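Local coordinates for protein serine protease inhibitor 4, isoform B (Drosophila melanogaster, PDB 4P0F) that probably inhibits serine and cysteine endopeptidases as a serpin and is captured here in its cleaved state, at residues N33-P38 against F360-V365; A331-G336 against P371-S376; V124-N129 against A134-W139; I97-M100 against Q104-Q107; A48-E53 against Q73-F78. All blocks are in the same frame, centred on the assembly; numbering follows the deposited sequence.

Interaction 1. Residues N33-P38 against F360-V365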
# COMPACT_ATOMS: atom_id res chain seq x y z
N ASN A 33 13.56 -5.67 -0.64
CA ASN A 33 12.98 -4.65 0.22
C ASN A 33 11.58 -4.28 -0.23
O ASN A 33 11.37 -3.28 -0.91
CB ASN A 33 13.86 -3.41 0.26
CG ASN A 33 15.19 -3.67 0.93
OD1 ASN A 33 15.40 -4.71 1.54
ND2 ASN A 33 16.11 -2.73 0.80
N ILE A 34 10.62 -5.08 0.18
CA ILE A 34 9.24 -4.86 -0.19
C ILE A 34 8.71 -3.56 0.41
O ILE A 34 8.97 -3.25 1.56
CB ILE A 34 8.38 -6.06 0.28
CG1 ILE A 34 8.83 -7.31 -0.48
CG2 ILE A 34 6.89 -5.79 0.07
CD1 ILE A 34 8.25 -8.60 0.07
N VAL A 35 7.98 -2.79 -0.40
CA VAL A 35 7.18 -1.69 0.13
C VAL A 35 5.90 -1.65 -0.67
O VAL A 35 5.93 -1.85 -1.88
CB VAL A 35 7.92 -0.32 0.09
CG1 VAL A 35 8.40 0.03 -1.32
CG2 VAL A 35 7.03 0.79 0.64
N PHE A 36 4.78 -1.44 0.00
CA PHE A 36 3.49 -1.38 -0.67
C PHE A 36 2.50 -0.61 0.18
O PHE A 36 2.73 -0.39 1.37
CB PHE A 36 2.96 -2.79 -1.01
CG PHE A 36 2.50 -3.60 0.19
CD1 PHE A 36 3.40 -4.23 1.03
CD2 PHE A 36 1.15 -3.78 0.44
CE1 PHE A 36 2.97 -4.99 2.11
CE2 PHE A 36 0.70 -4.53 1.52
CZ PHE A 36 1.62 -5.14 2.35
N SER A 37 1.42 -0.15 -0.45
CA SER A 37 0.33 0.49 0.26
C SER A 37 -0.87 -0.43 0.29
O SER A 37 -1.57 -0.58 -0.73
CB SER A 37 -0.06 1.81 -0.38
OG SER A 37 -1.21 2.34 0.25
N PRO A 38 -1.13 -1.07 1.44
CA PRO A 38 -2.32 -1.93 1.49
C PRO A 38 -3.60 -1.14 1.31
O PRO A 38 -4.57 -1.65 0.71
CB PRO A 38 -2.23 -2.58 2.88
CG PRO A 38 -1.32 -1.74 3.67
CD PRO A 38 -0.37 -1.09 2.70
N PHE A 360 14.44 -5.49 9.31
CA PHE A 360 13.28 -5.10 10.09
C PHE A 360 12.07 -4.85 9.21
O PHE A 360 12.19 -4.76 7.97
CB PHE A 360 13.58 -3.86 10.95
CG PHE A 360 13.97 -2.63 10.17
CD1 PHE A 360 13.00 -1.73 9.72
CD2 PHE A 360 15.30 -2.35 9.92
CE1 PHE A 360 13.37 -0.60 9.02
CE2 PHE A 360 15.67 -1.22 9.23
CZ PHE A 360 14.70 -0.34 8.77
N THR A 361 10.90 -4.79 9.83
CA THR A 361 9.68 -4.46 9.13
C THR A 361 9.18 -3.12 9.66
O THR A 361 9.53 -2.70 10.77
CB THR A 361 8.61 -5.58 9.26
OG1 THR A 361 7.44 -5.22 8.52
CG2 THR A 361 8.24 -5.80 10.67
N TYR A 362 8.41 -2.42 8.84
CA TYR A 362 7.92 -1.10 9.22
C TYR A 362 6.54 -0.86 8.63
O TYR A 362 6.15 -1.46 7.62
CB TYR A 362 8.90 0.00 8.78
CG TYR A 362 9.09 0.08 7.28
CD1 TYR A 362 8.21 0.80 6.50
CD2 TYR A 362 10.13 -0.59 6.66
CE1 TYR A 362 8.36 0.87 5.13
CE2 TYR A 362 10.29 -0.53 5.28
CZ TYR A 362 9.40 0.20 4.53
OH TYR A 362 9.54 0.25 3.16
N VAL A 363 5.79 0.01 9.29
CA VAL A 363 4.44 0.37 8.91
C VAL A 363 4.25 1.86 9.11
O VAL A 363 4.62 2.40 10.15
CB VAL A 363 3.39 -0.38 9.75
CG1 VAL A 363 1.99 -0.20 9.15
CG2 VAL A 363 3.73 -1.85 9.87
N LEU A 364 3.70 2.53 8.11
CA LEU A 364 3.24 3.91 8.27
C LEU A 364 1.78 3.84 8.67
O LEU A 364 0.93 3.40 7.88
CB LEU A 364 3.43 4.72 6.98
CG LEU A 364 4.87 4.94 6.51
CD1 LEU A 364 4.93 5.84 5.28
CD2 LEU A 364 5.70 5.55 7.62
N VAL A 365 1.50 4.24 9.91
CA VAL A 365 0.21 3.98 10.53
C VAL A 365 -0.49 5.26 10.94
O VAL A 365 0.12 6.17 11.51
CB VAL A 365 0.35 3.07 11.78
CG1 VAL A 365 0.83 1.70 11.39
CG2 VAL A 365 1.31 3.66 12.78
O HOH W 1 11.23 -1.40 2.06

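Interaction 2. Residues A331-G336 against P371-S376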
# COMPACT_ATOMS: atom_id res chain seq x y z
N ALA A 331 6.60 9.01 0.84
CA ALA A 331 6.18 7.73 0.30
C ALA A 331 5.05 7.94 -0.68
O ALA A 331 4.30 8.90 -0.58
CB ALA A 331 5.73 6.79 1.41
N ALA A 332 4.96 7.03 -1.65
CA ALA A 332 3.90 7.10 -2.63
C ALA A 332 3.62 5.71 -3.15
O ALA A 332 4.48 4.83 -3.12
CB ALA A 332 4.28 8.02 -3.78
N ALA A 333 2.40 5.51 -3.63
CA ALA A 333 2.05 4.25 -4.26
C ALA A 333 0.87 4.47 -5.19
O ALA A 333 0.15 5.46 -5.06
CB ALA A 333 1.71 3.20 -3.22
N ALA A 334 0.68 3.54 -6.11
CA ALA A 334 -0.53 3.52 -6.91
C ALA A 334 -0.87 2.10 -7.28
O ALA A 334 0.02 1.25 -7.38
CB ALA A 334 -0.37 4.40 -8.17
N THR A 335 -2.17 1.85 -7.45
CA THR A 335 -2.68 0.57 -7.88
C THR A 335 -3.59 0.78 -9.09
O THR A 335 -4.48 1.62 -9.05
CB THR A 335 -3.47 -0.14 -6.76
OG1 THR A 335 -2.71 -0.18 -5.55
CG2 THR A 335 -3.82 -1.56 -7.17
N GLY A 336 -3.32 0.04 -10.16
CA GLY A 336 -4.13 0.10 -11.36
C GLY A 336 -4.69 -1.27 -11.68
O GLY A 336 -3.95 -2.25 -11.75
N PRO A 371 -3.10 1.02 8.54
CA PRO A 371 -1.82 1.05 7.84
C PRO A 371 -1.93 1.61 6.43
O PRO A 371 -2.75 1.16 5.64
CB PRO A 371 -1.41 -0.42 7.81
CG PRO A 371 -2.69 -1.17 7.81
CD PRO A 371 -3.69 -0.33 8.53
N LEU A 372 -1.11 2.61 6.13
CA LEU A 372 -1.12 3.24 4.80
C LEU A 372 -0.02 2.67 3.92
O LEU A 372 -0.21 2.49 2.72
CB LEU A 372 -0.96 4.76 4.93
CG LEU A 372 -2.12 5.48 5.60
CD1 LEU A 372 -1.80 6.94 5.81
CD2 LEU A 372 -3.42 5.31 4.80
N PHE A 373 1.12 2.38 4.54
CA PHE A 373 2.26 1.75 3.88
C PHE A 373 2.82 0.67 4.80
O PHE A 373 2.75 0.79 6.03
CB PHE A 373 3.37 2.75 3.53
CG PHE A 373 2.98 3.75 2.48
CD1 PHE A 373 2.30 4.90 2.83
CD2 PHE A 373 3.29 3.54 1.16
CE1 PHE A 373 1.94 5.82 1.87
CE2 PHE A 373 2.93 4.46 0.20
CZ PHE A 373 2.25 5.59 0.56
N TRP A 374 3.39 -0.35 4.19
CA TRP A 374 3.95 -1.49 4.90
C TRP A 374 5.18 -1.96 4.14
O TRP A 374 5.15 -2.02 2.90
CB TRP A 374 2.91 -2.60 5.01
CG TRP A 374 3.16 -3.63 6.04
CD1 TRP A 374 4.23 -4.47 6.12
CD2 TRP A 374 2.30 -3.98 7.14
NE1 TRP A 374 4.10 -5.30 7.21
CE2 TRP A 374 2.92 -5.02 7.85
CE3 TRP A 374 1.06 -3.50 7.59
CZ2 TRP A 374 2.36 -5.59 8.99
CZ3 TRP A 374 0.51 -4.07 8.72
CH2 TRP A 374 1.15 -5.10 9.41
N GLY A 375 6.26 -2.28 4.84
CA GLY A 375 7.44 -2.75 4.14
C GLY A 375 8.45 -3.47 4.99
O GLY A 375 8.27 -3.66 6.19
N SER A 376 9.51 -3.90 4.31
CA SER A 376 10.64 -4.61 4.88
C SER A 376 11.94 -3.99 4.43
O SER A 376 12.06 -3.57 3.28
CB SER A 376 10.65 -6.08 4.44
OG SER A 376 9.63 -6.82 5.05

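Interaction 3. Residues V124-N129 against A134-W139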
# COMPACT_ATOMS: atom_id res chain seq x y z
N VAL A 124 -11.02 7.43 -22.43
CA VAL A 124 -9.77 7.30 -23.18
C VAL A 124 -9.92 6.27 -24.30
O VAL A 124 -10.82 5.44 -24.26
CB VAL A 124 -8.59 6.87 -22.26
CG1 VAL A 124 -8.39 7.88 -21.13
CG2 VAL A 124 -8.81 5.48 -21.70
N ASP A 125 -9.03 6.34 -25.29
CA ASP A 125 -9.05 5.41 -26.41
C ASP A 125 -7.99 4.33 -26.21
O ASP A 125 -6.82 4.54 -26.53
CB ASP A 125 -8.82 6.15 -27.73
CG ASP A 125 -8.95 5.25 -28.94
OD1 ASP A 125 -9.08 4.03 -28.78
OD2 ASP A 125 -8.92 5.78 -30.08
N PHE A 126 -8.39 3.18 -25.66
CA PHE A 126 -7.44 2.10 -25.37
C PHE A 126 -6.86 1.43 -26.61
O PHE A 126 -5.84 0.74 -26.53
CB PHE A 126 -8.09 1.05 -24.47
CG PHE A 126 -8.29 1.49 -23.03
CD1 PHE A 126 -7.21 1.83 -22.23
CD2 PHE A 126 -9.56 1.52 -22.47
CE1 PHE A 126 -7.40 2.22 -20.92
CE2 PHE A 126 -9.76 1.92 -21.17
CZ PHE A 126 -8.67 2.27 -20.39
N SER A 127 -7.50 1.61 -27.77
CA SER A 127 -6.93 1.11 -29.02
C SER A 127 -5.65 1.86 -29.33
O SER A 127 -4.71 1.30 -29.92
CB SER A 127 -7.93 1.26 -30.17
OG SER A 127 -9.09 0.50 -29.91
N LYS A 128 -5.61 3.12 -28.93
CA LYS A 128 -4.38 3.90 -29.00
C LYS A 128 -3.71 3.74 -27.65
O LYS A 128 -3.73 4.65 -26.82
CB LYS A 128 -4.66 5.36 -29.31
CG LYS A 128 -5.26 5.60 -30.69
CD LYS A 128 -5.67 7.04 -30.87
CE LYS A 128 -6.31 7.26 -32.24
NZ LYS A 128 -6.86 8.63 -32.40
N ASN A 129 -3.12 2.57 -27.44
CA ASN A 129 -2.78 2.15 -26.09
C ASN A 129 -1.59 2.91 -25.51
O ASN A 129 -1.51 3.08 -24.29
CB ASN A 129 -2.52 0.64 -26.07
CG ASN A 129 -1.48 0.21 -27.07
OD1 ASN A 129 -1.47 0.67 -28.21
ND2 ASN A 129 -0.60 -0.69 -26.66
N ALA A 134 -0.19 6.74 -21.41
CA ALA A 134 0.41 8.02 -21.06
C ALA A 134 -0.57 8.87 -20.26
O ALA A 134 -0.19 9.50 -19.28
CB ALA A 134 0.86 8.77 -22.32
N THR A 135 -1.84 8.87 -20.66
CA THR A 135 -2.86 9.61 -19.92
C THR A 135 -2.98 9.12 -18.48
O THR A 135 -2.97 9.91 -17.53
CB THR A 135 -4.23 9.51 -20.63
OG1 THR A 135 -4.12 10.18 -21.88
CG2 THR A 135 -5.34 10.16 -19.81
N ILE A 136 -3.09 7.81 -18.31
CA ILE A 136 -3.17 7.20 -16.99
C ILE A 136 -1.91 7.49 -16.17
O ILE A 136 -1.97 7.91 -15.01
CB ILE A 136 -3.39 5.68 -17.09
CG1 ILE A 136 -4.77 5.40 -17.72
CG2 ILE A 136 -3.27 5.00 -15.73
CD1 ILE A 136 -4.95 3.98 -18.29
N ASN A 137 -0.76 7.25 -16.79
CA ASN A 137 0.49 7.30 -16.05
C ASN A 137 0.89 8.72 -15.71
O ASN A 137 1.49 8.97 -14.66
CB ASN A 137 1.57 6.59 -16.85
CG ASN A 137 1.34 5.09 -16.93
OD1 ASN A 137 0.63 4.53 -16.10
ND2 ASN A 137 1.92 4.45 -17.93
N ASN A 138 0.52 9.67 -16.57
CA ASN A 138 0.76 11.07 -16.27
C ASN A 138 -0.10 11.54 -15.10
O ASN A 138 0.37 12.32 -14.26
CB ASN A 138 0.50 11.93 -17.51
CG ASN A 138 1.57 11.75 -18.57
OD1 ASN A 138 2.64 11.21 -18.31
ND2 ASN A 138 1.29 12.22 -19.79
N TRP A 139 -1.33 11.05 -15.02
CA TRP A 139 -2.21 11.39 -13.92
C TRP A 139 -1.61 10.83 -12.62
O TRP A 139 -1.52 11.54 -11.62
CB TRP A 139 -3.63 10.84 -14.15
CG TRP A 139 -4.57 11.15 -13.02
CD1 TRP A 139 -5.28 12.30 -12.84
CD2 TRP A 139 -4.88 10.31 -11.89
NE1 TRP A 139 -6.01 12.23 -11.68
CE2 TRP A 139 -5.78 11.03 -11.08
CE3 TRP A 139 -4.47 9.04 -11.49
CZ2 TRP A 139 -6.29 10.50 -9.89
CZ3 TRP A 139 -4.97 8.52 -10.31
CH2 TRP A 139 -5.87 9.25 -9.53

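Interaction 4. Residues I97-M100 against Q104-Q107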
# COMPACT_ATOMS: atom_id res chain seq x y z
N ILE A 97 -11.16 6.69 -12.58
CA ILE A 97 -11.46 5.60 -13.50
C ILE A 97 -11.30 6.12 -14.93
O ILE A 97 -11.69 7.24 -15.25
CB ILE A 97 -12.89 5.03 -13.28
CG1 ILE A 97 -13.10 3.81 -14.18
CG2 ILE A 97 -13.96 6.08 -13.53
CD1 ILE A 97 -14.37 3.01 -13.84
N PHE A 98 -10.69 5.28 -15.77
CA PHE A 98 -10.46 5.61 -17.17
C PHE A 98 -11.24 4.61 -18.00
O PHE A 98 -11.03 3.40 -17.87
CB PHE A 98 -8.98 5.57 -17.49
CG PHE A 98 -8.14 6.49 -16.63
CD1 PHE A 98 -7.64 6.05 -15.41
CD2 PHE A 98 -7.84 7.77 -17.05
CE1 PHE A 98 -6.87 6.89 -14.64
CE2 PHE A 98 -7.07 8.62 -16.28
CZ PHE A 98 -6.58 8.17 -15.07
N VAL A 99 -12.14 5.11 -18.85
CA VAL A 99 -13.16 4.28 -19.50
C VAL A 99 -13.02 4.33 -21.03
O VAL A 99 -12.86 5.40 -21.61
CB VAL A 99 -14.58 4.73 -19.11
CG1 VAL A 99 -15.65 3.77 -19.68
CG2 VAL A 99 -14.69 4.83 -17.59
N MET A 100 -13.08 3.16 -21.66
CA MET A 100 -13.03 3.05 -23.12
C MET A 100 -14.00 4.03 -23.77
O MET A 100 -15.18 4.06 -23.41
CB MET A 100 -13.34 1.61 -23.54
CG MET A 100 -13.33 1.31 -25.04
SD MET A 100 -11.67 1.25 -25.74
CE MET A 100 -11.41 2.92 -26.08
N GLN A 104 -20.47 3.62 -21.63
CA GLN A 104 -21.05 4.36 -20.52
C GLN A 104 -21.07 3.50 -19.27
O GLN A 104 -21.42 2.32 -19.33
CB GLN A 104 -22.46 4.81 -20.86
CG GLN A 104 -22.56 5.64 -22.13
CD GLN A 104 -23.91 6.28 -22.29
OE1 GLN A 104 -24.77 5.77 -23.02
NE2 GLN A 104 -24.12 7.40 -21.61
N LEU A 105 -20.69 4.09 -18.15
CA LEU A 105 -20.80 3.42 -16.86
C LEU A 105 -22.26 3.27 -16.49
O LEU A 105 -23.09 4.09 -16.86
CB LEU A 105 -20.08 4.21 -15.78
CG LEU A 105 -18.59 4.47 -15.97
CD1 LEU A 105 -18.03 5.16 -14.75
CD2 LEU A 105 -17.83 3.19 -16.24
N ARG A 106 -22.59 2.22 -15.74
CA ARG A 106 -23.92 2.11 -15.16
C ARG A 106 -24.07 3.18 -14.09
O ARG A 106 -23.10 3.56 -13.44
CB ARG A 106 -24.14 0.72 -14.58
CG ARG A 106 -24.15 -0.35 -15.66
CD ARG A 106 -24.64 -1.69 -15.15
NE ARG A 106 -26.07 -1.70 -14.86
CZ ARG A 106 -26.75 -2.78 -14.49
NH1 ARG A 106 -26.14 -3.95 -14.37
NH2 ARG A 106 -28.05 -2.69 -14.24
N GLN A 107 -25.30 3.67 -13.92
CA GLN A 107 -25.54 4.81 -13.03
C GLN A 107 -25.10 4.56 -11.58
O GLN A 107 -24.42 5.41 -11.00
CB GLN A 107 -27.02 5.19 -13.05
CG GLN A 107 -27.33 6.46 -12.28
CD GLN A 107 -28.81 6.81 -12.29
OE1 GLN A 107 -29.56 6.40 -13.18
NE2 GLN A 107 -29.24 7.58 -11.29

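Interaction 5. Residues A48-E53 against Q73-F78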
# COMPACT_ATOMS: atom_id res chain seq x y z
N ALA A 48 -13.55 -1.88 -7.74
CA ALA A 48 -13.91 -2.89 -8.73
C ALA A 48 -15.08 -3.72 -8.21
O ALA A 48 -15.99 -4.06 -8.98
CB ALA A 48 -12.73 -3.78 -9.05
N ARG A 49 -15.09 -4.01 -6.91
CA ARG A 49 -16.18 -4.82 -6.35
C ARG A 49 -17.55 -4.17 -6.55
O ARG A 49 -18.56 -4.88 -6.67
CB ARG A 49 -15.93 -5.08 -4.85
CG ARG A 49 -17.00 -5.95 -4.21
CD ARG A 49 -18.09 -5.12 -3.57
NE ARG A 49 -19.19 -5.94 -3.04
CZ ARG A 49 -20.33 -6.21 -3.68
NH1 ARG A 49 -20.57 -5.74 -4.91
NH2 ARG A 49 -21.24 -6.94 -3.07
N LEU A 50 -17.60 -2.85 -6.60
CA LEU A 50 -18.88 -2.15 -6.80
C LEU A 50 -19.55 -2.55 -8.11
O LEU A 50 -20.77 -2.45 -8.24
CB LEU A 50 -18.68 -0.63 -6.81
CG LEU A 50 -18.08 0.03 -5.57
CD1 LEU A 50 -18.06 1.53 -5.81
CD2 LEU A 50 -18.85 -0.34 -4.32
N GLY A 51 -18.75 -2.99 -9.07
CA GLY A 51 -19.27 -3.40 -10.36
C GLY A 51 -19.38 -4.91 -10.52
O GLY A 51 -19.75 -5.39 -11.60
N ALA A 52 -19.06 -5.65 -9.46
CA ALA A 52 -19.07 -7.10 -9.50
C ALA A 52 -20.40 -7.68 -9.02
O ALA A 52 -21.16 -7.02 -8.31
CB ALA A 52 -17.92 -7.65 -8.65
N GLU A 53 -20.66 -8.92 -9.42
CA GLU A 53 -21.88 -9.61 -9.08
C GLU A 53 -21.57 -11.02 -8.61
O GLU A 53 -20.45 -11.51 -8.79
CB GLU A 53 -22.82 -9.67 -10.28
CG GLU A 53 -23.30 -8.32 -10.76
CD GLU A 53 -24.40 -8.44 -11.78
OE1 GLU A 53 -24.23 -7.98 -12.92
OE2 GLU A 53 -25.46 -9.01 -11.45
N GLN A 73 -23.03 0.30 1.50
CA GLN A 73 -22.39 0.31 2.81
C GLN A 73 -20.87 0.20 2.67
O GLN A 73 -20.11 0.84 3.40
CB GLN A 73 -22.95 -0.81 3.69
CG GLN A 73 -24.42 -0.62 4.03
CD GLN A 73 -24.96 -1.68 4.97
OE1 GLN A 73 -24.30 -2.69 5.24
NE2 GLN A 73 -26.18 -1.46 5.46
N ILE A 74 -20.42 -0.61 1.73
CA ILE A 74 -18.99 -0.73 1.46
C ILE A 74 -18.43 0.62 1.02
O ILE A 74 -17.42 1.08 1.54
CB ILE A 74 -18.72 -1.78 0.36
CG1 ILE A 74 -19.06 -3.18 0.86
CG2 ILE A 74 -17.27 -1.73 -0.11
CD1 ILE A 74 -19.12 -4.21 -0.26
N ALA A 75 -19.11 1.24 0.06
CA ALA A 75 -18.67 2.51 -0.48
C ALA A 75 -18.59 3.55 0.63
O ALA A 75 -17.62 4.31 0.73
CB ALA A 75 -19.60 2.98 -1.58
N HIS A 76 -19.61 3.58 1.48
CA HIS A 76 -19.64 4.55 2.56
C HIS A 76 -18.47 4.36 3.53
O HIS A 76 -17.95 5.32 4.08
CB HIS A 76 -20.96 4.48 3.32
CG HIS A 76 -21.15 5.61 4.28
ND1 HIS A 76 -21.24 6.92 3.86
CD2 HIS A 76 -21.24 5.63 5.63
CE1 HIS A 76 -21.39 7.70 4.91
NE2 HIS A 76 -21.40 6.95 6.00
N SER A 77 -18.05 3.11 3.73
CA SER A 77 -16.97 2.85 4.68
C SER A 77 -15.66 3.44 4.19
O SER A 77 -14.85 3.91 4.99
CB SER A 77 -16.83 1.34 4.95
OG SER A 77 -16.24 0.64 3.87
N PHE A 78 -15.46 3.45 2.87
CA PHE A 78 -14.27 4.06 2.29
C PHE A 78 -14.40 5.57 2.26
O PHE A 78 -13.40 6.27 2.45
CB PHE A 78 -14.01 3.52 0.88
CG PHE A 78 -13.37 2.16 0.88
CD1 PHE A 78 -14.15 1.02 1.01
CD2 PHE A 78 -12.00 2.02 0.80
CE1 PHE A 78 -13.57 -0.23 1.04
CE2 PHE A 78 -11.42 0.77 0.83
CZ PHE A 78 -12.21 -0.36 0.95

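Interaction 1. Residues N33-P38 against F360-V365
Y362 and V35 meet at a phenol oxygen: OH of Y362 lies 3.5 Å from CB of V35, and CG2 of V35 is scarcely farther. Strands 35-36 and 360-366 are not neighbours: both pair with strand 370-377, through I34 with S376 and F36 with W374 on one side and Y362 with G375 on the other. This is the sheet B core of the serpin fold. With CG set between the backbone N and the carbonyl carbon (chi1 62°), the tyrosine reaches across the intervening strand and passes over G375, where no side chain stands in its path. V35, small and branched, fills the spot where the ring ends, beside A320 and I322 of strand 311-324. I34 contributes its carbonyl. That oxygen, I34 O, is 3.9 Å from OH of Y362, too far for a direct bond, and a water spans the gap, donating to I34 O at 3.0 Å and lying 2.6 Å from OH of Y362, in the plane of the ring. A tyrosine thus suits a site that is apolar along the ring but polar at its end, and the water gives the buried hydroxyl and carbonyl a shared partner.

Interaction 2. Residues A331-G336 against P371-S376
A bare methyl group sits almost exactly over the middle of an aromatic ring: CB of A331 is 3.8 Å from the centroid of F373 and only 11° off the ring normal, a CH-pi contact. The same ring turns its edge to the backbone of the next residue, where CE2 of F373 comes within 3.6 Å of C of A332, while CB of A333 approaches CE2 of F373 obliquely at 3.8 Å. The two alanines point from the same side of strand 328-341, their methyls on opposite sides of the ring plane. The strands run nearly crosswise, at 105°, with their axes 9.3 Å apart, so they belong to different layers; the ring of F373 bridges them, and no backbone hydrogen bond does. F373 follows a corner of the chain at L372; both residues face L364, making a classic beta bulge. With CG anti to the carbonyl carbon (chi1 -67°), F373 sends its ring from sheet B toward strand 328-341, where I169 also touches it. That strand pairs with strands 161-174 and 311-324, as expected for a cleaved serpin whose reactive-centre loop has entered sheet A. Small alanines suit it, since short side chains are consistent with a loop that inserts over a core already formed. No hydrogen bond crosses this buried contact; it rests on shape fit and dispersion, the ring meeting methyls and one peptide group.

Interaction 3. Residues V124-N129 against A134-W139
From V124, with CA of V124 8.0 Å from CA of T135, the chain leaves strand 120-124, folds through a type I beta turn at D125-K128 and enters helix 129-143, with K128 at the N-cap. This is the link into helix F of the serpin fold, the helix that lies across sheet A. Because strand and helix are joined by so short a turn, the side chains at the strand end can pack against the second turn of the helix that follows. Two pairs do the work. V124 directs CG1 at CG2 of T135, 4.0 Å away, the two side chains sliding past each other in opposite directions. F126 and I136 cross at about a right angle, and CD1 of I136 arrives at the ring edge, 4.0 Å from CE1 of F126. The phenylalanine ring is covered from inside its own segment as well: CG2 of V124 stands 3.5 Å above the plane of the F126 ring, offset toward the rim. Beneath, M100 and V164 meet F126, and F98 and V164 meet I136, so these apolar residues fill the space between helix and sheet. The outer side of the turn is polar, as befits S127 and K128 in solvent; D125 OD1 accepts a weak bond from S127 N. T135 serves the boundary between the two environments. Its CG2 is anti to the backbone N and faces V124, while OG1 bonds back to the carbonyl O of Q131 one turn earlier.

Interaction 4. Residues I97-M100 against Q104-Q107
L105 reaches over to V99 and I97 with its branched end, and its stem does no more than carry that end across. CB of L105 is still 5.7 Å from CG2 of V99, beyond contact. At CG of L105 the gap to CG2 of V99 has shrunk to 4.2 Å, since chi1 of -59° sets CG anti to the carbonyl carbon and aims it at the strand. There the chain forks. CD1 continues the line of the side chain (chi2 -175°), while CD2 of L105 branches off and makes the closest approach, 3.8 Å to CG2 of V99, with CG1 of that valine a little farther on; the two side chains cross obliquely. The strand carrying these partners, 91-100, is a member of the serpin sheet A, hydrogen-bonded through V99 to Q122 and V124 of strand 120-124, and the loop holding L105 leads from it into helix 107-115. V99 and I97 point to the same side of the strand, two positions apart, so a single leucine can touch both. CD2 of L105 also lies 4.2 Å from CD1 of I97, whose extended chain brings that methyl forward from the strand. CD1 of L105, the extended branch, is 4.3 Å from the same CD1 of I97. F109 and L113 of helix 107-115 lie against I97, and L305 and D110 touch L105. Beyond the leucine the chain turns polar and solvent-facing: R106 takes the N-cap position of the helix and bonds through NH1 to O of G302.

Interaction 5. Residues A48-E53 against Q73-F78
R49 and I74 make the close part of this contact, and L50 and A75 the looser one. CD1 of I74 sits 3.3 Å from NE of R49 and 3.6 Å from CD of R49, approaching the guanidinium obliquely as the two side chains cross at about a right angle. The arginine starts with CG anti to the backbone N, then bends at chi2 (-94°), which folds it toward helices 71-84 and 54-64. There NE forms a salt bridge with OD1 of D61, and I74 touches D61 too, so the isoleucine borders the ion pair of a buried arginine. CD2 of L50 is farther from CB of A75, 4.4 Å; the leucine leans as well on L112 and L113, and the short side chain of A75 lets helix 107-115 come close, its L112 touching A75 as well. Q73 and H76 face solvent, and S77 turns back to its helix, OG of S77 donating to O of I74 at 2.6 Å. These are helices of the serpin helical half, met beside the type I turn R49-A52. An arginine suits this place by offering an aliphatic stem and a charge: the methyl of I74 walls the charged end, and such apolar surroundings would be expected to strengthen the bond to D61.

In the fold
Interactions 1 and 2 form the centre of the molecule, only 7 Å apart between centres, and share strand 370-377: S37 OG bonds to L372 O, and L364 O to L372 N. Interaction 1 spans that strand within sheet B and needs a water, whereas interaction 2 joins it to the inserted strand of sheet A by ring-to-methyl and ring-to-backbone packing, without a hydrogen bond. Interactions 3 and 4 lie farther out and occupy different faces of strand 91-100; they touch where V99 O meets V124 N, and both border polar, solvent-facing turns. Interaction 5 joins the end region of one helix and its turn to helix 71-84; interaction 4 is about 5 Å away between nearest atoms, and helix 107-115 touches both.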